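Local coordinates for hypothetical protein PA2218 (PDB 2HDW), which is of unknown specific function but has an alpha/beta hydrolase fold and is probably a hydrolase, at residues R95-V100 / R170-V175; V126-D131 / D160-L165; V195-T200 / A360-E365; D84-K89 / Y116-A121. One frame throughout, in Å; residues are numbered along the deposited sequence.

Interaction 1. Residues R95-V100 / R170-V175; sequences RLPAIV and RERIGV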
loop_
_atom_site.group_PDB
_atom_site.type_symbol
_atom_site.label_atom_id
_atom_site.label_comp_id
_atom_site.label_asym_id
_atom_site.label_seq_id
_atom_site.Cartn_x
_atom_site.Cartn_y
_atom_site.Cartn_z
ATOM N N ARG A 95 -13.291 7.766 -22.649
ATOM C CA ARG A 95 -13.141 7.471 -21.230
ATOM C C ARG A 95 -11.676 7.132 -20.984
ATOM O O ARG A 95 -11.009 6.550 -21.838
ATOM C CB ARG A 95 -14.053 6.312 -20.818
ATOM C CG ARG A 95 -15.516 6.725 -20.676
ATOM C CD ARG A 95 -16.406 5.553 -20.291
ATOM N NE ARG A 95 -17.776 5.979 -20.019
ATOM C CZ ARG A 95 -18.380 5.865 -18.839
ATOM N NH1 ARG A 95 -17.735 5.333 -17.808
ATOM N NH2 ARG A 95 -19.627 6.288 -18.688
ATOM N N LEU A 96 -11.183 7.493 -19.807
ATOM C CA LEU A 96 -9.780 7.304 -19.457
ATOM C C LEU A 96 -9.385 6.037 -18.715
ATOM O O LEU A 96 -10.198 5.428 -18.027
ATOM C CB LEU A 96 -9.324 8.495 -18.614
ATOM C CG LEU A 96 -9.497 9.880 -19.231
ATOM C CD1 LEU A 96 -9.016 10.938 -18.251
ATOM C CD2 LEU A 96 -8.705 9.954 -20.536
ATOM N N PRO A 97 -8.109 5.624 -18.855
ATOM C CA PRO A 97 -7.611 4.431 -18.169
ATOM C C PRO A 97 -7.508 4.892 -16.717
ATOM O O PRO A 97 -7.434 6.097 -16.465
ATOM C CB PRO A 97 -6.244 4.205 -18.809
ATOM C CG PRO A 97 -5.783 5.611 -19.107
ATOM C CD PRO A 97 -7.044 6.261 -19.655
ATOM N N ALA A 98 -7.511 3.962 -15.768
ATOM C CA ALA A 98 -7.442 4.343 -14.360
ATOM C C ALA A 98 -6.462 3.478 -13.577
ATOM O O ALA A 98 -6.173 2.342 -13.960
ATOM C CB ALA A 98 -8.838 4.261 -13.731
ATOM N N ILE A 99 -5.955 4.031 -12.479
ATOM C CA ILE A 99 -4.993 3.331 -11.630
ATOM C C ILE A 99 -5.341 3.482 -10.150
ATOM O O ILE A 99 -5.574 4.594 -9.673
ATOM C CB ILE A 99 -3.565 3.900 -11.815
ATOM C CG1 ILE A 99 -3.159 3.854 -13.286
ATOM C CG2 ILE A 99 -2.574 3.115 -10.974
ATOM C CD1 ILE A 99 -1.820 4.527 -13.565
ATOM N N VAL A 100 -5.383 2.366 -9.427
ATOM C CA VAL A 100 -5.648 2.422 -7.993
ATOM C C VAL A 100 -4.311 2.236 -7.298
ATOM O O VAL A 100 -3.571 1.294 -7.592
ATOM C CB VAL A 100 -6.612 1.320 -7.521
ATOM C CG1 VAL A 100 -6.646 1.295 -5.991
ATOM C CG2 VAL A 100 -8.009 1.590 -8.064
ATOM N N ARG A 170 -13.877 1.190 -17.362
ATOM C CA ARG A 170 -13.683 0.059 -16.454
ATOM C C ARG A 170 -12.813 -1.081 -16.997
ATOM O O ARG A 170 -12.329 -1.913 -16.226
ATOM C CB ARG A 170 -15.039 -0.506 -16.017
ATOM C CG ARG A 170 -15.802 -1.261 -17.105
ATOM C CD ARG A 170 -17.203 -1.579 -16.619
ATOM N NE ARG A 170 -17.879 -0.351 -16.210
ATOM C CZ ARG A 170 -19.021 -0.305 -15.531
ATOM N NH1 ARG A 170 -19.638 -1.427 -15.175
ATOM N NH2 ARG A 170 -19.539 0.871 -15.198
ATOM N N GLU A 171 -12.620 -1.127 -18.311
ATOM C CA GLU A 171 -11.795 -2.171 -18.916
ATOM C C GLU A 171 -10.315 -1.773 -18.995
ATOM O O GLU A 171 -9.479 -2.560 -19.455
ATOM C CB GLU A 171 -12.308 -2.507 -20.324
ATOM C CG GLU A 171 -13.576 -3.365 -20.363
ATOM C CD GLU A 171 -13.375 -4.731 -19.722
ATOM O OE1 GLU A 171 -12.269 -5.295 -19.862
ATOM O OE2 GLU A 171 -14.323 -5.251 -19.093
ATOM N N ARG A 172 -9.991 -0.565 -18.539
ATOM C CA ARG A 172 -8.612 -0.073 -18.585
ATOM C C ARG A 172 -8.117 0.301 -17.187
ATOM O O ARG A 172 -7.715 1.437 -16.946
ATOM C CB ARG A 172 -8.534 1.147 -19.513
ATOM C CG ARG A 172 -9.156 0.926 -20.896
ATOM C CD ARG A 172 -9.094 2.192 -21.755
ATOM N NE ARG A 172 -7.715 2.588 -22.040
ATOM C CZ ARG A 172 -7.352 3.761 -22.554
ATOM N NH1 ARG A 172 -8.265 4.679 -22.853
ATOM N NH2 ARG A 172 -6.069 4.024 -22.760
ATOM N N ILE A 173 -8.145 -0.664 -16.272
ATOM C CA ILE A 173 -7.730 -0.427 -14.887
ATOM C C ILE A 173 -6.458 -1.172 -14.500
ATOM O O ILE A 173 -6.295 -2.357 -14.800
ATOM C CB ILE A 173 -8.833 -0.859 -13.881
ATOM C CG1 ILE A 173 -10.167 -0.192 -14.230
ATOM C CG2 ILE A 173 -8.411 -0.504 -12.449
ATOM C CD1 ILE A 173 -10.134 1.302 -14.186
ATOM N N GLY A 174 -5.563 -0.458 -13.825
ATOM C CA GLY A 174 -4.326 -1.043 -13.351
ATOM C C GLY A 174 -4.171 -0.671 -11.889
ATOM O O GLY A 174 -4.960 0.119 -11.356
ATOM N N VAL A 175 -3.176 -1.247 -11.222
ATOM C CA VAL A 175 -2.937 -0.918 -9.825
ATOM C C VAL A 175 -1.454 -0.800 -9.521
ATOM O O VAL A 175 -0.621 -1.417 -10.188
ATOM C CB VAL A 175 -3.522 -1.972 -8.857
ATOM C CG1 VAL A 175 -5.040 -1.988 -8.941
ATOM C CG2 VAL A 175 -2.943 -3.339 -9.162
HETATM O O HOH W 1 -11.508 4.303 -23.379
HETATM O O HOH W 2 -17.872 3.463 -15.577
#

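Interaction 2. Residues V126-D131 / D160-L165; sequences VTLAFD and DFISLL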
loop_
_atom_site.group_PDB
_atom_site.type_symbol
_atom_site.label_atom_id
_atom_site.label_comp_id
_atom_site.label_asym_id
_atom_site.label_seq_id
_atom_site.Cartn_x
_atom_site.Cartn_y
_atom_site.Cartn_z
ATOM N N VAL A 126 -6.676 8.519 -14.535
ATOM C CA VAL A 126 -7.605 8.892 -13.476
ATOM C C VAL A 126 -7.035 8.057 -12.333
ATOM O O VAL A 126 -6.820 6.862 -12.509
ATOM C CB VAL A 126 -9.039 8.422 -13.772
ATOM C CG1 VAL A 126 -9.877 8.509 -12.510
ATOM C CG2 VAL A 126 -9.651 9.272 -14.876
ATOM N N THR A 127 -6.782 8.663 -11.177
ATOM C CA THR A 127 -6.190 7.907 -10.077
ATOM C C THR A 127 -6.892 8.027 -8.736
ATOM O O THR A 127 -7.657 8.961 -8.489
ATOM C CB THR A 127 -4.717 8.293 -9.880
ATOM O OG1 THR A 127 -4.636 9.667 -9.488
ATOM C CG2 THR A 127 -3.940 8.092 -11.176
ATOM N N LEU A 128 -6.593 7.074 -7.862
ATOM C CA LEU A 128 -7.202 7.025 -6.547
ATOM C C LEU A 128 -6.225 6.483 -5.498
ATOM O O LEU A 128 -5.634 5.418 -5.683
ATOM C CB LEU A 128 -8.443 6.131 -6.629
ATOM C CG LEU A 128 -9.404 5.965 -5.454
ATOM C CD1 LEU A 128 -10.056 7.303 -5.117
ATOM C CD2 LEU A 128 -10.467 4.939 -5.827
ATOM N N ALA A 129 -6.047 7.232 -4.412
ATOM C CA ALA A 129 -5.186 6.826 -3.302
ATOM C C ALA A 129 -6.165 6.655 -2.140
ATOM O O ALA A 129 -6.914 7.577 -1.814
ATOM C CB ALA A 129 -4.154 7.919 -2.987
ATOM N N PHE A 130 -6.167 5.480 -1.517
ATOM C CA PHE A 130 -7.109 5.205 -0.442
ATOM C C PHE A 130 -6.490 4.830 0.896
ATOM O O PHE A 130 -5.339 4.398 0.972
ATOM C CB PHE A 130 -8.034 4.068 -0.876
ATOM C CG PHE A 130 -7.328 2.749 -1.037
ATOM C CD1 PHE A 130 -7.102 1.925 0.068
ATOM C CD2 PHE A 130 -6.854 2.344 -2.284
ATOM C CE1 PHE A 130 -6.412 0.719 -0.067
ATOM C CE2 PHE A 130 -6.162 1.141 -2.434
ATOM C CZ PHE A 130 -5.940 0.326 -1.321
ATOM N N ASP A 131 -7.276 5.005 1.954
ATOM C CA ASP A 131 -6.849 4.626 3.289
ATOM C C ASP A 131 -7.392 3.224 3.548
ATOM O O ASP A 131 -8.596 2.976 3.426
ATOM C CB ASP A 131 -7.401 5.588 4.346
ATOM C CG ASP A 131 -6.665 6.913 4.370
ATOM O OD1 ASP A 131 -5.467 6.932 4.007
ATOM O OD2 ASP A 131 -7.276 7.930 4.770
ATOM N N ASP A 160 -13.579 -1.306 -7.472
ATOM C CA ASP A 160 -15.034 -1.258 -7.612
ATOM C C ASP A 160 -15.494 0.186 -7.836
ATOM O O ASP A 160 -16.323 0.463 -8.706
ATOM C CB ASP A 160 -15.734 -1.771 -6.344
ATOM C CG ASP A 160 -15.759 -3.286 -6.241
ATOM O OD1 ASP A 160 -15.331 -3.977 -7.189
ATOM O OD2 ASP A 160 -16.227 -3.788 -5.194
ATOM N N PHE A 161 -14.959 1.102 -7.036
ATOM C CA PHE A 161 -15.351 2.501 -7.127
ATOM C C PHE A 161 -14.840 3.219 -8.362
ATOM O O PHE A 161 -15.615 3.816 -9.107
ATOM C CB PHE A 161 -14.891 3.271 -5.889
ATOM C CG PHE A 161 -15.283 4.721 -5.910
ATOM C CD1 PHE A 161 -16.566 5.112 -5.552
ATOM C CD2 PHE A 161 -14.381 5.689 -6.338
ATOM C CE1 PHE A 161 -16.951 6.449 -5.621
ATOM C CE2 PHE A 161 -14.754 7.029 -6.412
ATOM C CZ PHE A 161 -16.042 7.408 -6.052
ATOM N N ILE A 162 -13.532 3.165 -8.576
ATOM C CA ILE A 162 -12.926 3.836 -9.715
ATOM C C ILE A 162 -13.570 3.374 -11.026
ATOM O O ILE A 162 -13.707 4.157 -11.963
ATOM C CB ILE A 162 -11.386 3.600 -9.724
ATOM C CG1 ILE A 162 -10.687 4.709 -10.511
ATOM C CG2 ILE A 162 -11.055 2.238 -10.325
ATOM C CD1 ILE A 162 -9.222 4.869 -10.150
ATOM N N SER A 163 -13.998 2.115 -11.061
ATOM C CA SER A 163 -14.630 1.507 -12.238
ATOM C C SER A 163 -15.946 2.121 -12.676
ATOM O O SER A 163 -16.244 2.162 -13.870
ATOM C CB SER A 163 -14.885 0.012 -12.000
ATOM O OG SER A 163 -13.678 -0.710 -11.930
ATOM N N LEU A 164 -16.745 2.572 -11.718
ATOM C CA LEU A 164 -18.046 3.142 -12.033
ATOM C C LEU A 164 -18.035 4.630 -12.370
ATOM O O LEU A 164 -19.074 5.193 -12.722
ATOM C CB LEU A 164 -19.019 2.881 -10.879
ATOM C CG LEU A 164 -19.157 1.412 -10.454
ATOM C CD1 LEU A 164 -20.337 1.278 -9.501
ATOM C CD2 LEU A 164 -19.357 0.515 -11.677
ATOM N N LEU A 165 -16.871 5.265 -12.263
ATOM C CA LEU A 165 -16.758 6.686 -12.569
ATOM C C LEU A 165 -17.078 6.968 -14.034
ATOM O O LEU A 165 -16.629 6.254 -14.931
ATOM C CB LEU A 165 -15.350 7.198 -12.254
ATOM C CG LEU A 165 -14.970 7.279 -10.775
ATOM C CD1 LEU A 165 -13.545 7.766 -10.657
ATOM C CD2 LEU A 165 -15.915 8.224 -10.044
#

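Interaction 3. Residues V195-T200 / A360-E365; sequences VKAVVT and AGFFDE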
loop_
_atom_site.group_PDB
_atom_site.type_symbol
_atom_site.label_atom_id
_atom_site.label_comp_id
_atom_site.label_asym_id
_atom_site.label_seq_id
_atom_site.Cartn_x
_atom_site.Cartn_y
_atom_site.Cartn_z
ATOM N N VAL A 195 -8.479 -6.257 -13.115
ATOM C CA VAL A 195 -7.228 -5.499 -13.131
ATOM C C VAL A 195 -6.334 -6.018 -14.261
ATOM O O VAL A 195 -5.922 -7.183 -14.265
ATOM C CB VAL A 195 -6.499 -5.601 -11.769
ATOM C CG1 VAL A 195 -5.299 -4.672 -11.745
ATOM C CG2 VAL A 195 -7.464 -5.245 -10.638
ATOM N N LYS A 196 -6.041 -5.136 -15.214
ATOM C CA LYS A 196 -5.264 -5.479 -16.405
ATOM C C LYS A 196 -3.746 -5.562 -16.295
ATOM O O LYS A 196 -3.113 -6.282 -17.064
ATOM C CB LYS A 196 -5.615 -4.506 -17.535
ATOM C CG LYS A 196 -7.083 -4.510 -17.938
ATOM C CD LYS A 196 -7.554 -5.905 -18.330
ATOM C CE LYS A 196 -8.835 -5.847 -19.159
ATOM N NZ LYS A 196 -9.925 -5.135 -18.455
ATOM N N ALA A 197 -3.162 -4.817 -15.368
ATOM C CA ALA A 197 -1.713 -4.818 -15.201
ATOM C C ALA A 197 -1.403 -4.358 -13.789
ATOM O O ALA A 197 -2.232 -3.706 -13.156
ATOM C CB ALA A 197 -1.064 -3.880 -16.220
ATOM N N VAL A 198 -0.208 -4.689 -13.304
ATOM C CA VAL A 198 0.185 -4.334 -11.950
ATOM C C VAL A 198 1.668 -3.997 -11.823
ATOM O O VAL A 198 2.528 -4.675 -12.389
ATOM C CB VAL A 198 -0.135 -5.492 -10.957
ATOM C CG1 VAL A 198 0.621 -6.759 -11.368
ATOM C CG2 VAL A 198 0.240 -5.088 -9.536
ATOM N N VAL A 199 1.939 -2.936 -11.067
ATOM C CA VAL A 199 3.293 -2.469 -10.782
ATOM C C VAL A 199 3.453 -2.460 -9.270
ATOM O O VAL A 199 2.518 -2.108 -8.560
ATOM C CB VAL A 199 3.513 -1.011 -11.259
ATOM C CG1 VAL A 199 4.765 -0.426 -10.590
ATOM C CG2 VAL A 199 3.659 -0.968 -12.762
ATOM N N THR A 200 4.619 -2.865 -8.775
ATOM C CA THR A 200 4.877 -2.821 -7.342
ATOM C C THR A 200 6.109 -1.942 -7.177
ATOM O O THR A 200 7.000 -1.953 -8.030
ATOM C CB THR A 200 5.176 -4.215 -6.734
ATOM O OG1 THR A 200 6.310 -4.801 -7.387
ATOM C CG2 THR A 200 3.968 -5.131 -6.868
ATOM N N ALA A 360 4.297 5.155 -16.207
ATOM C CA ALA A 360 3.270 5.678 -17.105
ATOM C C ALA A 360 3.323 4.926 -18.440
ATOM O O ALA A 360 2.286 4.545 -18.997
ATOM C CB ALA A 360 3.489 7.176 -17.338
ATOM N N GLY A 361 4.535 4.722 -18.950
ATOM C CA GLY A 361 4.701 4.016 -20.209
ATOM C C GLY A 361 4.159 2.602 -20.105
ATOM O O GLY A 361 3.549 2.084 -21.041
ATOM N N PHE A 362 4.386 1.975 -18.956
ATOM C CA PHE A 362 3.915 0.618 -18.703
ATOM C C PHE A 362 2.390 0.556 -18.804
ATOM O O PHE A 362 1.836 -0.257 -19.548
ATOM C CB PHE A 362 4.356 0.181 -17.304
ATOM C CG PHE A 362 3.845 -1.171 -16.889
ATOM C CD1 PHE A 362 4.444 -2.332 -17.362
ATOM C CD2 PHE A 362 2.795 -1.280 -15.982
ATOM C CE1 PHE A 362 4.007 -3.588 -16.931
ATOM C CE2 PHE A 362 2.347 -2.532 -15.543
ATOM C CZ PHE A 362 2.958 -3.687 -16.018
ATOM N N PHE A 363 1.709 1.415 -18.051
ATOM C CA PHE A 363 0.254 1.411 -18.079
ATOM C C PHE A 363 -0.311 1.936 -19.393
ATOM O O PHE A 363 -1.383 1.510 -19.807
ATOM C CB PHE A 363 -0.314 2.197 -16.894
ATOM C CG PHE A 363 -0.156 1.490 -15.571
ATOM C CD1 PHE A 363 -0.727 0.237 -15.368
ATOM C CD2 PHE A 363 0.558 2.078 -14.530
ATOM C CE1 PHE A 363 -0.590 -0.427 -14.144
ATOM C CE2 PHE A 363 0.703 1.428 -13.300
ATOM C CZ PHE A 363 0.127 0.174 -13.108
ATOM N N ASP A 364 0.395 2.851 -20.053
ATOM C CA ASP A 364 -0.098 3.362 -21.335
ATOM C C ASP A 364 -0.257 2.194 -22.305
ATOM O O ASP A 364 -1.238 2.109 -23.039
ATOM C CB ASP A 364 0.863 4.387 -21.952
ATOM C CG ASP A 364 0.715 5.776 -21.347
ATOM O OD1 ASP A 364 -0.431 6.178 -21.048
ATOM O OD2 ASP A 364 1.741 6.474 -21.182
ATOM N N GLU A 365 0.712 1.289 -22.301
ATOM C CA GLU A 365 0.652 0.146 -23.196
ATOM C C GLU A 365 -0.356 -0.904 -22.769
ATOM O O GLU A 365 -1.155 -1.373 -23.576
ATOM C CB GLU A 365 2.010 -0.538 -23.310
ATOM C CG GLU A 365 1.986 -1.642 -24.353
ATOM C CD GLU A 365 3.164 -2.571 -24.270
ATOM O OE1 GLU A 365 4.305 -2.078 -24.141
ATOM O OE2 GLU A 365 2.946 -3.798 -24.347
#

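Interaction 4. Residues D84-K89 / Y116-A121; sequences DLYLPK and YAQTMA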
loop_
_atom_site.group_PDB
_atom_site.type_symbol
_atom_site.label_atom_id
_atom_site.label_comp_id
_atom_site.label_asym_id
_atom_site.label_seq_id
_atom_site.Cartn_x
_atom_site.Cartn_y
_atom_site.Cartn_z
ATOM N N ASP A 84 -8.654 9.702 -2.013
ATOM C CA ASP A 84 -8.469 10.927 -2.779
ATOM C C ASP A 84 -8.498 10.501 -4.236
ATOM O O ASP A 84 -7.790 9.575 -4.635
ATOM C CB ASP A 84 -7.115 11.580 -2.474
ATOM C CG ASP A 84 -7.080 12.268 -1.121
ATOM O OD1 ASP A 84 -7.892 13.195 -0.904
ATOM O OD2 ASP A 84 -6.233 11.890 -0.276
ATOM N N LEU A 85 -9.327 11.175 -5.022
ATOM C CA LEU A 85 -9.467 10.891 -6.441
ATOM C C LEU A 85 -8.864 12.043 -7.240
ATOM O O LEU A 85 -9.188 13.204 -6.995
ATOM C CB LEU A 85 -10.946 10.745 -6.788
ATOM C CG LEU A 85 -11.338 10.563 -8.254
ATOM C CD1 LEU A 85 -10.872 9.202 -8.759
ATOM C CD2 LEU A 85 -12.844 10.688 -8.373
ATOM N N TYR A 86 -7.990 11.716 -8.188
ATOM C CA TYR A 86 -7.338 12.721 -9.027
ATOM C C TYR A 86 -7.640 12.449 -10.495
ATOM O O TYR A 86 -7.511 11.315 -10.958
ATOM C CB TYR A 86 -5.819 12.681 -8.827
ATOM C CG TYR A 86 -5.352 12.914 -7.408
ATOM C CD1 TYR A 86 -4.946 14.181 -6.977
ATOM C CD2 TYR A 86 -5.310 11.864 -6.495
ATOM C CE1 TYR A 86 -4.503 14.388 -5.664
ATOM C CE2 TYR A 86 -4.878 12.057 -5.190
ATOM C CZ TYR A 86 -4.475 13.317 -4.777
ATOM O OH TYR A 86 -4.052 13.483 -3.475
ATOM N N LEU A 87 -8.032 13.489 -11.225
ATOM C CA LEU A 87 -8.334 13.352 -12.648
ATOM C C LEU A 87 -7.639 14.430 -13.467
ATOM O O LEU A 87 -7.430 15.546 -12.993
ATOM C CB LEU A 87 -9.844 13.459 -12.909
ATOM C CG LEU A 87 -10.808 12.494 -12.213
ATOM C CD1 LEU A 87 -10.941 12.873 -10.744
ATOM C CD2 LEU A 87 -12.168 12.565 -12.893
ATOM N N PRO A 88 -7.259 14.102 -14.710
ATOM C CA PRO A 88 -6.593 15.071 -15.585
ATOM C C PRO A 88 -7.624 16.140 -15.962
ATOM O O PRO A 88 -8.818 15.849 -16.010
ATOM C CB PRO A 88 -6.187 14.227 -16.800
ATOM C CG PRO A 88 -6.086 12.826 -16.250
ATOM C CD PRO A 88 -7.264 12.757 -15.311
ATOM N N LYS A 89 -7.170 17.368 -16.208
ATOM C CA LYS A 89 -8.067 18.458 -16.601
ATOM C C LYS A 89 -8.195 18.513 -18.126
ATOM O O LYS A 89 -7.376 17.932 -18.842
ATOM C CB LYS A 89 -7.535 19.808 -16.111
ATOM C CG LYS A 89 -7.618 20.047 -14.608
ATOM C CD LYS A 89 -7.139 21.456 -14.276
ATOM C CE LYS A 89 -7.292 21.779 -12.801
ATOM N NZ LYS A 89 -8.717 21.751 -12.383
ATOM N N TYR A 116 2.064 9.507 -5.597
ATOM C CA TYR A 116 2.037 8.677 -6.800
ATOM C C TYR A 116 0.770 8.942 -7.614
ATOM O O TYR A 116 0.833 9.135 -8.827
ATOM C CB TYR A 116 2.080 7.192 -6.439
ATOM C CG TYR A 116 3.465 6.600 -6.306
ATOM C CD1 TYR A 116 4.309 6.951 -5.248
ATOM C CD2 TYR A 116 3.915 5.651 -7.216
ATOM C CE1 TYR A 116 5.575 6.355 -5.106
ATOM C CE2 TYR A 116 5.163 5.055 -7.084
ATOM C CZ TYR A 116 5.983 5.405 -6.032
ATOM O OH TYR A 116 7.202 4.776 -5.909
ATOM N N ALA A 117 -0.378 8.943 -6.939
ATOM C CA ALA A 117 -1.663 9.169 -7.600
ATOM C C ALA A 117 -1.744 10.510 -8.324
ATOM O O ALA A 117 -2.206 10.581 -9.463
ATOM C CB ALA A 117 -2.806 9.052 -6.586
ATOM N N GLN A 118 -1.304 11.578 -7.667
ATOM C CA GLN A 118 -1.355 12.885 -8.303
ATOM C C GLN A 118 -0.410 12.951 -9.495
ATOM O O GLN A 118 -0.755 13.497 -10.541
ATOM C CB GLN A 118 -0.995 13.999 -7.314
ATOM C CG GLN A 118 -1.184 15.382 -7.927
ATOM C CD GLN A 118 -0.989 16.513 -6.944
ATOM O OE1 GLN A 118 0.129 16.798 -6.516
ATOM N NE2 GLN A 118 -2.078 17.169 -6.585
ATOM N N THR A 119 0.783 12.391 -9.326
ATOM C CA THR A 119 1.790 12.392 -10.378
ATOM C C THR A 119 1.303 11.619 -11.596
ATOM O O THR A 119 1.482 12.058 -12.731
ATOM C CB THR A 119 3.109 11.767 -9.884
ATOM O OG1 THR A 119 3.571 12.484 -8.736
ATOM C CG2 THR A 119 4.179 11.828 -10.971
ATOM N N MET A 120 0.678 10.470 -11.366
ATOM C CA MET A 120 0.191 9.679 -12.487
ATOM C C MET A 120 -1.028 10.340 -13.128
ATOM O O MET A 120 -1.290 10.159 -14.318
ATOM C CB MET A 120 -0.113 8.252 -12.030
ATOM C CG MET A 120 1.154 7.456 -11.692
ATOM S SD MET A 120 2.300 7.273 -13.101
ATOM C CE MET A 120 1.352 6.293 -14.112
ATOM N N ALA A 121 -1.763 11.124 -12.344
ATOM C CA ALA A 121 -2.921 11.841 -12.875
ATOM C C ALA A 121 -2.402 12.927 -13.825
ATOM O O ALA A 121 -3.069 13.292 -14.789
ATOM C CB ALA A 121 -3.715 12.466 -11.748
#

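Interaction 1. Residues R95-V100 / R170-V175
One face of the Arg172 guanidinium lies on the Pro97 ring, whose CD sits 3.6 Å above the guanidinium plane and displaced toward its rim. The two side chains run side by side and point the same way, and a bend at chi3 (64°) turns the guanidinium over the proline ring. Arg172 NE is held by the backbone oxygen of Leu367, while a water donates a hydrogen bond to Arg95 O (2.8 Å) and accepts a weak one from Arg172 NH1. A second water lies in the plane of the Arg170 guanidinium, at its edge, 3.1 Å from NH2, and is weakly bound by Arg95 NH1, which also reaches the backbone oxygen of Val168. Further along the strands the backbones pair. Ala98 N donates a hydrogen bond to Arg172 O at 2.8 Å. Ala98 O in turn receives Gly174 N at 2.9 Å. Gly174 O receives Val100 N at 3.0 Å. Ala98 CB and Ile173 CD1 are pressed to 3.3 Å, on the sheet face that also carries Val100 and Val175. Strands 96-102 and 173-178 are thus parallel neighbours in the central sheet of an alpha/beta hydrolase fold.

Interaction 2. Residues V126-D131 / D160-L165
Val126 O, which accepts the backbone N-H of Ile99 in the adjoining strand, is also met by Ile162 CD1 of the helix at 3.9 Å. The same methyl group packs against Leu128 CB at 3.8 Å, so the tip of one isoleucine bridges the backbone of Val126 and the side chain of Leu128. It reaches the strand because CG1 is anti to the backbone N (chi1 -157°) and the chain stays extended to CD1. On one side of Ile162, Leu128 crosses Phe161 at about a right angle, its CD2 4.0 Å from ring atom CD2. On the other, Val126 CG1 meets Leu165 CD1 at 4.2 Å, the two side chains slanting across each other. The strand and helix run nearly antiparallel, at 155°, with their axes 9.6 Å apart. Outside the pair, Phe73 of strand 66-74 meets the Phe161 ring, and Ala98 and Val100 of strand 96-102 touch Ile162, so helix 148-164 lies over several strands at once. Thr127 points away from the helix, and its OG1 donates a hydrogen bond to Ala117 O on the far face. The side-chain contacts between strand and helix are all apolar: cohesion comes from branched aliphatic side chains, mostly buried, and the ring of Phe161, while the polar backbone of the strand is committed to its neighbours in the sheet.

Interaction 3. Residues V195-T200 / A360-E365
Val199 CG2 packs into the corner formed by the rings of Phe362 and Phe363 of helix 356-366, and here the packing is dense. The methyl lies 3.3 Å from Phe362 CD2, a tight approach, and 3.7 Å from Phe363 CZ. Val199 and Phe362 slide past each other in opposite directions, and the same edge of the ring, one atom on, reaches Ala197, Phe362 CE2 lying 3.7 Å from Ala197 CB. The two rings also meet one another: Phe362 CD2 sits 3.8 Å above the plane of the Phe363 ring, over its centre. Different first torsions, CG anti to the backbone N in Phe362 (chi1 176°) but anti to the carbonyl carbon in Phe363 (chi1 -72°), send the rings of these successive residues to the strand by different routes, so that they meet there. Phe363 turns an edge to the backbone, where Ala197 O lies in the ring plane 3.8 Å from CE1. The other side of the helix faces solvent, with Asp364 and Glu365 exposed. The side chain of Lys196 likewise leads away from the helix, to a salt bridge with Glu171. Ile176 of strand 173-178 and Leu310 of strand 309-314 extend the apolar bed beneath the two rings. The C-terminal helix packs on the central sheet, its segment nearly antiparallel to strand 197-200 (168°), an arrangement familiar from the alpha/beta hydrolase fold.

Interaction 4. Residues D84-K89 / Y116-A121
Helix 112-122 packs on one face of the central sheet of this alpha/beta hydrolase fold and meets strand 80-88 chiefly through Tyr86. The tyrosine ring receives Gln118 over one face: CB stands 4.2 Å from the ring centroid and 24° off the normal, a CH-pi contact displaced toward the rim. The glutamine leaves the helix with CG anti to the backbone N (chi1 -174°) and continues extended, so its aliphatic part crosses the ring obliquely. Further round the ring, Ala117 CB touches Tyr86 CD2 at 3.8 Å. At the root of the tyrosine, CB meets Ala121 CB at 3.6 Å. Ala117 and Ala121 are one helical turn apart, and their small methyl groups let the strand come close, the two axes approaching to 7.6 Å. Closer to the strand's end, Pro88 CG rests 3.4 Å from Ala121 O, where the two backbones draw nearest. Strand and helix run almost in the same direction, at 15°. Leu85 and Leu87 point away from the helix, and Leu85 joins Val126 and Leu128 on the other face of the sheet. Tyr86 also meets His68 of strand 66-74 and pairs through its backbone with Thr127 of strand 126-130, while Met120, on another side of the helix, touches Phe356, Ile359 and Ala360 of helix 356-366.

In the fold
The first of these segments from the N terminus lies on strand 80-88, and the loop it opens is closed by helix 112-122 in interaction 4. Strand 96-102 begins inside that loop but finds its partner beyond it, at 173-178, so interactions 1 and 4 cross. Interaction 2 opens after interaction 4 has closed and lies nested within the loop of interaction 1. Interaction 3 begins only after interaction 1 is complete and spans the longest loop, bringing the C-terminal helix back to strand 197-201. Together they tie the sheet from 80-88 to 197-201 to helices on both faces: 148-164 on one, 112-122 and 356-366 on the other.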